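Local coordinates for sensor protein (Pseudomonas syringae pv. tomato, PDB 2R8R) that is probably a membrane-bound sensor histidine kinase that uses ATP to phosphorylate a histidine, represented here by its N-terminal KdpD domain of the P-loop NTPase clan, at residues T104-W107 with Q108-E112; L148-W151 with V152-A156; L200-M203 with A204-A208. All coordinates share one frame; numbering follows the deposited sequence.

Overall arrangement
All three contacts are local, each within a helix or spanning its ends, so none closes a long loop; they follow one another along the chain without nesting or crossing. Contact 1 opens helix 106-115, which connects parallel strands 87-90 and 119-125 of the central sheet. Contact 2 spans the short helix 150-154 that precedes the outermost strand 158-161. Contact 3 lies in helix 194-209, near the end of this fragment. Contacts 1 and 2 meet directly, Trp107 packing on Leu148, Pro149, Trp151 and Val152, while contact 2 reaches contact 3 through Leu153 and Thr207. Contacts 1 and 3 stay about 14 Å apart at their nearest atoms, with helix 150-154 touching both.

Contact 1. Residues T104-W107 with Q108-E112; sequences TKRW and QDIQE
Gln108 turns its side chain back to Lys105, at the N-cap, and the polar bonds at the start of the helix centre on it. Gln108 OE1 accepts the backbone N-H of Lys105 at 3.2 Å, with the donor 39° out of the amide carbonyl plane. In return Gln108 N makes a weak bond to Lys105 O. Water 1 accepts from both Gln108 NE2 and Thr104 N, so each end of the amide is tied to the residues leading into the helix. The regular pattern then takes over, Ile110 N bonding to Arg106 O (3.0 Å) and Gln111 N to Trp107 O (2.9 Å).

This is the N-terminal end of the helix in a beta-alpha-beta unit, strand 87-90, helix 106-115 and strand 119-125, within the P-loop NTPase-like domain.

Apolar contacts gather round the Trp107 indole. Its CG lies between the backbone N and carbonyl carbon (chi1 70°), which lays the ring above the Gln108 backbone; Gln108 CG makes a CH-pi contact over one face, 3.7 Å from the six-membered ring centroid. Gln111 CG meets the edge, 3.8 Å from Trp107 CE3.

Arg106 and Asp109 are bridged by water 2, which accepts from Arg106 NE and donates to Asp109 OD2, their charged atoms not in contact. Beyond the segments, Arg106 forms a salt bridge with Glu74 and bonds to Asp91 O, while Asp109 OD1 bonds to His103.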
loop_
_atom_site.group_PDB
_atom_site.type_symbol
_atom_site.label_atom_id
_atom_site.label_comp_id
_atom_site.label_asym_id
_atom_site.label_seq_id
_atom_site.Cartn_x
_atom_site.Cartn_y
_atom_site.Cartn_z
ATOM N N THR A 104 -13.261 6.808 7.783
ATOM C CA THR A 104 -13.654 6.216 6.509
ATOM C C THR A 104 -12.480 5.543 5.795
ATOM O O THR A 104 -12.603 4.418 5.281
ATOM C CB THR A 104 -14.283 7.313 5.619
ATOM O OG1 THR A 104 -15.451 7.825 6.290
ATOM C CG2 THR A 104 -14.708 6.763 4.220
ATOM N N LYS A 105 -11.336 6.229 5.797
ATOM C CA LYS A 105 -10.207 5.882 4.970
ATOM C C LYS A 105 -8.978 5.636 5.816
ATOM O O LYS A 105 -8.742 6.307 6.824
ATOM C CB LYS A 105 -9.910 7.023 3.987
ATOM C CG LYS A 105 -10.962 7.309 2.933
ATOM C CD LYS A 105 -11.292 6.176 1.945
ATOM C CE LYS A 105 -10.179 5.929 0.926
ATOM N NZ LYS A 105 -10.487 5.031 -0.276
ATOM N N ARG A 106 -8.153 4.697 5.375
ATOM C CA ARG A 106 -6.866 4.437 6.023
ATOM C C ARG A 106 -5.882 5.604 5.933
ATOM O O ARG A 106 -5.098 5.763 6.827
ATOM C CB ARG A 106 -6.253 3.182 5.465
ATOM C CG ARG A 106 -4.941 2.776 6.095
ATOM C CD ARG A 106 -4.515 1.422 5.532
ATOM N NE ARG A 106 -5.298 0.342 6.120
ATOM C CZ ARG A 106 -5.223 -0.928 5.739
ATOM N NH1 ARG A 106 -4.392 -1.290 4.751
ATOM N NH2 ARG A 106 -5.976 -1.850 6.359
ATOM N N TRP A 107 -5.943 6.426 4.876
ATOM C CA TRP A 107 -5.126 7.630 4.806
ATOM C C TRP A 107 -5.376 8.566 5.993
ATOM O O TRP A 107 -4.438 9.158 6.482
ATOM C CB TRP A 107 -5.210 8.358 3.455
ATOM C CG TRP A 107 -6.504 9.062 3.070
ATOM C CD1 TRP A 107 -7.420 8.626 2.160
ATOM C CD2 TRP A 107 -6.970 10.349 3.520
ATOM N NE1 TRP A 107 -8.434 9.549 2.025
ATOM C CE2 TRP A 107 -8.198 10.603 2.863
ATOM C CE3 TRP A 107 -6.476 11.304 4.420
ATOM C CZ2 TRP A 107 -8.940 11.770 3.081
ATOM C CZ3 TRP A 107 -7.213 12.461 4.638
ATOM C CH2 TRP A 107 -8.430 12.678 3.976
ATOM N N GLN A 108 -6.613 8.636 6.485
ATOM C CA GLN A 108 -6.921 9.398 7.707
ATOM C C GLN A 108 -6.305 8.805 8.957
ATOM O O GLN A 108 -5.889 9.538 9.837
ATOM C CB GLN A 108 -8.426 9.496 7.930
ATOM C CG GLN A 108 -9.146 10.265 6.902
ATOM C CD GLN A 108 -10.646 10.135 7.064
ATOM O OE1 GLN A 108 -11.264 9.390 6.331
ATOM N NE2 GLN A 108 -11.232 10.836 8.067
ATOM N N ASP A 109 -6.297 7.482 9.061
ATOM C CA ASP A 109 -5.565 6.788 10.107
ATOM C C ASP A 109 -4.095 7.217 10.127
ATOM O O ASP A 109 -3.523 7.515 11.165
ATOM C CB ASP A 109 -5.583 5.270 9.886
ATOM C CG ASP A 109 -6.977 4.620 10.051
ATOM O OD1 ASP A 109 -7.984 5.298 10.426
ATOM O OD2 ASP A 109 -7.024 3.393 9.814
ATOM N N ILE A 110 -3.494 7.225 8.944
ATOM C CA ILE A 110 -2.140 7.671 8.738
ATOM C C ILE A 110 -1.933 9.129 9.128
ATOM O O ILE A 110 -0.958 9.457 9.793
ATOM C CB ILE A 110 -1.691 7.419 7.252
ATOM C CG1 ILE A 110 -1.480 5.910 7.042
ATOM C CG2 ILE A 110 -0.469 8.224 6.946
ATOM C CD1 ILE A 110 -1.397 5.436 5.605
ATOM N N GLN A 111 -2.835 10.010 8.731
ATOM C CA GLN A 111 -2.659 11.415 9.078
ATOM C C GLN A 111 -2.642 11.552 10.592
ATOM O O GLN A 111 -1.880 12.327 11.108
ATOM C CB GLN A 111 -3.744 12.346 8.457
ATOM C CG GLN A 111 -3.821 12.473 6.932
ATOM C CD GLN A 111 -2.539 12.944 6.290
ATOM O OE1 GLN A 111 -1.912 13.898 6.753
ATOM N NE2 GLN A 111 -2.143 12.291 5.190
ATOM N N GLU A 112 -3.476 10.786 11.291
ATOM C CA GLU A 112 -3.546 10.818 12.759
ATOM C C GLU A 112 -2.266 10.363 13.448
ATOM O O GLU A 112 -1.858 10.939 14.445
ATOM C CB GLU A 112 -4.711 9.969 13.311
ATOM C CG GLU A 112 -5.036 10.327 14.740
ATOM C CD GLU A 112 -6.222 9.618 15.335
ATOM O OE1 GLU A 112 -6.652 8.576 14.802
ATOM O OE2 GLU A 112 -6.724 10.120 16.384
HETATM O O HOH W 1 -14.239 9.510 8.317
HETATM O O HOH W 2 -6.363 0.848 8.808
#

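Contact 2. Residues L148-W151 with V152-A156; sequences LPDW and VLQEA
The Trp151 indole leans forward over Val152, the next residue. The side chain rises from Trp151 CB, 3.4 Å from Val152 N, and a chi1 of 70° tips the ring system over that peptide nitrogen. CG and CD2 stay above the same amide, Trp151 CD2 at 3.2 Å from Val152 N. Farther out, CE2, CZ2 and CZ3 border the Val152 CG2 methyl. At the far end of the indole, Trp151 CH2 is 3.7 Å from Val152 CG2. Val152 CG2 lies over one face, 3.6 Å from the centroid of the Trp151 six-membered ring and 6° off the normal, a CH-pi contact. Trp151 CE3 also meets Glu155 OE1 at 3.8 Å. Val152 sends its other methyl, CG1, to Leu148 CD1 (3.9 Å). Val152 N bonds to Pro149 O as the helix begins, and Gln154 N takes Asp150 O. Asp150 OD2 has its partner in Ser131.

Helix 150-154 thus sits against helix 106-115, where Trp151 and Trp107 pack edge-to-face and Val152 also touches Gln111. At its other end Ala156 leads into strand 158-161 and packs on Leu7 and Val9 of strand 7-12.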
loop_
_atom_site.group_PDB
_atom_site.type_symbol
_atom_site.label_atom_id
_atom_site.label_comp_id
_atom_site.label_asym_id
_atom_site.label_seq_id
_atom_site.Cartn_x
_atom_site.Cartn_y
_atom_site.Cartn_z
ATOM N N LEU A 148 -7.763 7.784 -3.641
ATOM C CA LEU A 148 -6.882 8.586 -2.765
ATOM C C LEU A 148 -6.814 10.021 -3.318
ATOM O O LEU A 148 -6.584 10.218 -4.506
ATOM C CB LEU A 148 -5.469 7.963 -2.724
ATOM C CG LEU A 148 -4.447 8.652 -1.832
ATOM C CD1 LEU A 148 -4.810 8.363 -0.339
ATOM C CD2 LEU A 148 -2.986 8.279 -2.202
ATOM N N PRO A 149 -7.073 11.027 -2.478
ATOM C CA PRO A 149 -6.893 12.377 -3.012
ATOM C C PRO A 149 -5.435 12.594 -3.340
ATOM O O PRO A 149 -4.536 12.173 -2.567
ATOM C CB PRO A 149 -7.371 13.299 -1.869
ATOM C CG PRO A 149 -8.234 12.444 -1.021
ATOM C CD PRO A 149 -7.577 11.062 -1.098
ATOM N N ASP A 150 -5.198 13.203 -4.494
ATOM C CA ASP A 150 -3.834 13.413 -4.959
ATOM C C ASP A 150 -2.971 14.145 -3.915
ATOM O O ASP A 150 -1.801 13.822 -3.742
ATOM C CB ASP A 150 -3.846 14.166 -6.274
ATOM C CG ASP A 150 -4.496 13.370 -7.387
ATOM O OD1 ASP A 150 -5.608 12.857 -7.160
ATOM O OD2 ASP A 150 -3.894 13.261 -8.482
ATOM N N TRP A 151 -3.567 15.102 -3.208
ATOM C CA TRP A 151 -2.846 15.906 -2.212
ATOM C C TRP A 151 -2.254 15.088 -1.067
ATOM O O TRP A 151 -1.238 15.475 -0.521
ATOM C CB TRP A 151 -3.714 17.063 -1.675
ATOM C CG TRP A 151 -4.836 16.619 -0.806
ATOM C CD1 TRP A 151 -6.129 16.485 -1.167
ATOM C CD2 TRP A 151 -4.753 16.223 0.580
ATOM N NE1 TRP A 151 -6.873 16.047 -0.097
ATOM C CE2 TRP A 151 -6.056 15.874 0.986
ATOM C CE3 TRP A 151 -3.707 16.170 1.522
ATOM C CZ2 TRP A 151 -6.350 15.465 2.290
ATOM C CZ3 TRP A 151 -3.993 15.769 2.816
ATOM C CH2 TRP A 151 -5.300 15.419 3.192
ATOM N N VAL A 152 -2.849 13.946 -0.733
ATOM C CA VAL A 152 -2.302 13.058 0.314
ATOM C C VAL A 152 -0.910 12.568 -0.098
ATOM O O VAL A 152 0.060 12.560 0.710
ATOM C CB VAL A 152 -3.226 11.863 0.655
ATOM C CG1 VAL A 152 -2.512 10.880 1.569
ATOM C CG2 VAL A 152 -4.466 12.325 1.351
ATOM N N LEU A 153 -0.800 12.203 -1.368
ATOM C CA LEU A 153 0.489 11.773 -1.912
ATOM C C LEU A 153 1.455 12.940 -2.188
ATOM O O LEU A 153 2.651 12.813 -1.944
ATOM C CB LEU A 153 0.261 10.909 -3.158
ATOM C CG LEU A 153 1.503 10.350 -3.829
ATOM C CD1 LEU A 153 1.177 9.076 -4.509
ATOM C CD2 LEU A 153 2.021 11.373 -4.844
ATOM N N GLN A 154 0.925 14.059 -2.697
ATOM C CA GLN A 154 1.728 15.264 -3.014
ATOM C C GLN A 154 2.410 15.866 -1.787
ATOM O O GLN A 154 3.517 16.375 -1.863
ATOM C CB GLN A 154 0.867 16.345 -3.683
ATOM C CG GLN A 154 0.448 15.945 -5.098
ATOM C CD GLN A 154 -0.696 16.783 -5.688
ATOM O OE1 GLN A 154 -1.182 17.739 -5.067
ATOM N NE2 GLN A 154 -1.119 16.428 -6.917
ATOM N N GLU A 155 1.731 15.800 -0.657
ATOM C CA GLU A 155 2.271 16.340 0.563
ATOM C C GLU A 155 3.080 15.333 1.364
ATOM O O GLU A 155 3.506 15.651 2.468
ATOM C CB GLU A 155 1.130 16.934 1.383
ATOM C CG GLU A 155 0.458 18.064 0.604
ATOM C CD GLU A 155 -0.585 18.776 1.389
ATOM O OE1 GLU A 155 -0.803 18.417 2.568
ATOM O OE2 GLU A 155 -1.187 19.712 0.824
ATOM N N ALA A 156 3.326 14.146 0.798
ATOM C CA ALA A 156 4.201 13.149 1.423
ATOM C C ALA A 156 5.611 13.721 1.523
ATOM O O ALA A 156 6.071 14.386 0.610
ATOM C CB ALA A 156 4.209 11.860 0.626
#

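Contact 3. Residues L200-M203 with A204-A208; sequences LREM and AMQTA
Thr207 brings two donors to one acceptor, Met203 O, one helical turn earlier. Thr207 N bonds to Met203 O at 2.7 Å and Thr207 OG1 to the same Met203 O at 2.8 Å, and the two reach it from opposite faces of the carbonyl plane. With OG1 beside the backbone N (chi1 -58°), the hydroxyl can turn back to the preceding turn; it comes in 40° above the plane. The hydroxyl proton is thereby satisfied within the helix, next to Thr207's packing on Val126, Leu129 and Leu132.

The carbonyls of Leu200, Arg201 and Glu202 each accept the backbone N-H four residues on, Gln206 N reaching Glu202 O at 2.8 Å.

Among the longer side chains, Glu202 and Gln206 meet across the turn with carboxylate and amide planes nearly parallel, 2° apart. The nearest pair is Glu202 CG and Gln206 NE2, 3.6 Å apart, so the amide nitrogen lies against the aliphatic part of the glutamate. Arg201 and the selenomethionine Met205 run side by side. Met205 CE ends 3.8 Å from Arg201 NE, approaching the guanidinium obliquely, while Arg201 NE has its strong partner in a salt bridge to Asp163, which Met205 also touches.

Selenomethionine Met203, with Leu200, packs on helix 133-140, and Ala204 lies against Leu161 of strand 158-161. The Arg201 side chain also touches residues matching a P-loop (Walker A) pattern, which probably places it beside the nucleotide-binding loop. The chemistry is therefore divided round the helix: Arg201 NE is paired with Asp163 and NH2 has a further partner, the Thr207 hydroxyl is absorbed by the backbone, and apolar groups face helix 133-140 and the sheet edge, consistent with a helix docked by its apolar flank and by the salt bridge from Arg201 to Asp163.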
loop_
_atom_site.group_PDB
_atom_site.type_symbol
_atom_site.label_atom_id
_atom_site.label_comp_id
_atom_site.label_asym_id
_atom_site.label_seq_id
_atom_site.Cartn_x
_atom_site.Cartn_y
_atom_site.Cartn_z
ATOM N N LEU A 200 0.071 2.011 -17.158
ATOM C CA LEU A 200 0.128 2.288 -15.715
ATOM C C LEU A 200 1.549 2.604 -15.217
ATOM O O LEU A 200 1.730 3.449 -14.348
ATOM C CB LEU A 200 -0.445 1.114 -14.933
ATOM C CG LEU A 200 -1.954 0.939 -15.078
ATOM C CD1 LEU A 200 -2.344 -0.526 -14.767
ATOM C CD2 LEU A 200 -2.692 1.932 -14.183
ATOM N N ARG A 201 2.545 1.930 -15.789
ATOM C CA ARG A 201 3.939 2.203 -15.489
ATOM C C ARG A 201 4.323 3.634 -15.859
ATOM O O ARG A 201 5.017 4.294 -15.124
ATOM C CB ARG A 201 4.839 1.218 -16.219
ATOM C CG ARG A 201 6.339 1.487 -16.036
ATOM C CD ARG A 201 7.144 0.527 -16.821
ATOM N NE ARG A 201 8.534 0.472 -16.375
ATOM C CZ ARG A 201 9.495 -0.203 -17.004
ATOM N NH1 ARG A 201 9.249 -0.905 -18.113
ATOM N NH2 ARG A 201 10.701 -0.219 -16.494
ATOM N N GLU A 202 3.864 4.101 -17.017
ATOM C CA GLU A 202 4.053 5.480 -17.431
ATOM C C GLU A 202 3.345 6.448 -16.490
ATOM O O GLU A 202 3.884 7.486 -16.162
ATOM C CB GLU A 202 3.569 5.642 -18.864
ATOM C CG GLU A 202 3.507 7.080 -19.377
ATOM C CD GLU A 202 3.058 7.145 -20.832
ATOM O OE1 GLU A 202 3.910 7.349 -21.716
ATOM O OE2 GLU A 202 1.857 6.945 -21.102
HETATM N N MSE A 203 2.146 6.105 -16.046
HETATM C CA MSE A 203 1.438 6.913 -15.049
HETATM C C MSE A 203 2.208 7.033 -13.739
HETATM O O MSE A 203 2.334 8.115 -13.187
HETATM C CB MSE A 203 0.039 6.330 -14.756
HETATM C CG MSE A 203 -0.982 6.678 -15.830
HETATM SE SE MSE A 203 -2.761 5.992 -15.489
HETATM C CE MSE A 203 -2.983 4.806 -17.006
ATOM N N ALA A 204 2.704 5.911 -13.238
ATOM C CA ALA A 204 3.493 5.907 -12.002
ATOM C C ALA A 204 4.728 6.807 -12.180
ATOM O O ALA A 204 5.069 7.596 -11.305
ATOM C CB ALA A 204 3.903 4.449 -11.625
HETATM N N MSE A 205 5.399 6.683 -13.319
HETATM C CA MSE A 205 6.591 7.499 -13.570
HETATM C C MSE A 205 6.259 8.973 -13.698
HETATM O O MSE A 205 6.950 9.809 -13.143
HETATM C CB MSE A 205 7.337 7.018 -14.807
HETATM C CG MSE A 205 8.241 5.855 -14.489
HETATM SE SE MSE A 205 9.105 5.218 -16.061
HETATM C CE MSE A 205 10.228 3.736 -15.357
ATOM N N GLN A 206 5.205 9.291 -14.444
ATOM C CA GLN A 206 4.756 10.667 -14.579
ATOM C C GLN A 206 4.336 11.222 -13.217
ATOM O O GLN A 206 4.665 12.348 -12.877
ATOM C CB GLN A 206 3.601 10.744 -15.556
ATOM C CG GLN A 206 3.981 10.569 -17.032
ATOM C CD GLN A 206 2.735 10.453 -17.933
ATOM O OE1 GLN A 206 1.618 10.173 -17.451
ATOM N NE2 GLN A 206 2.927 10.640 -19.246
ATOM N N THR A 207 3.609 10.428 -12.433
ATOM C CA THR A 207 3.297 10.784 -11.044
ATOM C C THR A 207 4.552 11.072 -10.210
ATOM O O THR A 207 4.608 12.103 -9.550
ATOM C CB THR A 207 2.460 9.705 -10.333
ATOM O OG1 THR A 207 1.236 9.491 -11.053
ATOM C CG2 THR A 207 2.124 10.126 -8.839
ATOM N N ALA A 208 5.547 10.179 -10.263
ATOM C CA ALA A 208 6.783 10.343 -9.485
ATOM C C ALA A 208 7.599 11.558 -9.912
ATOM O O ALA A 208 8.263 12.184 -9.062
ATOM C CB ALA A 208 7.658 9.077 -9.521
#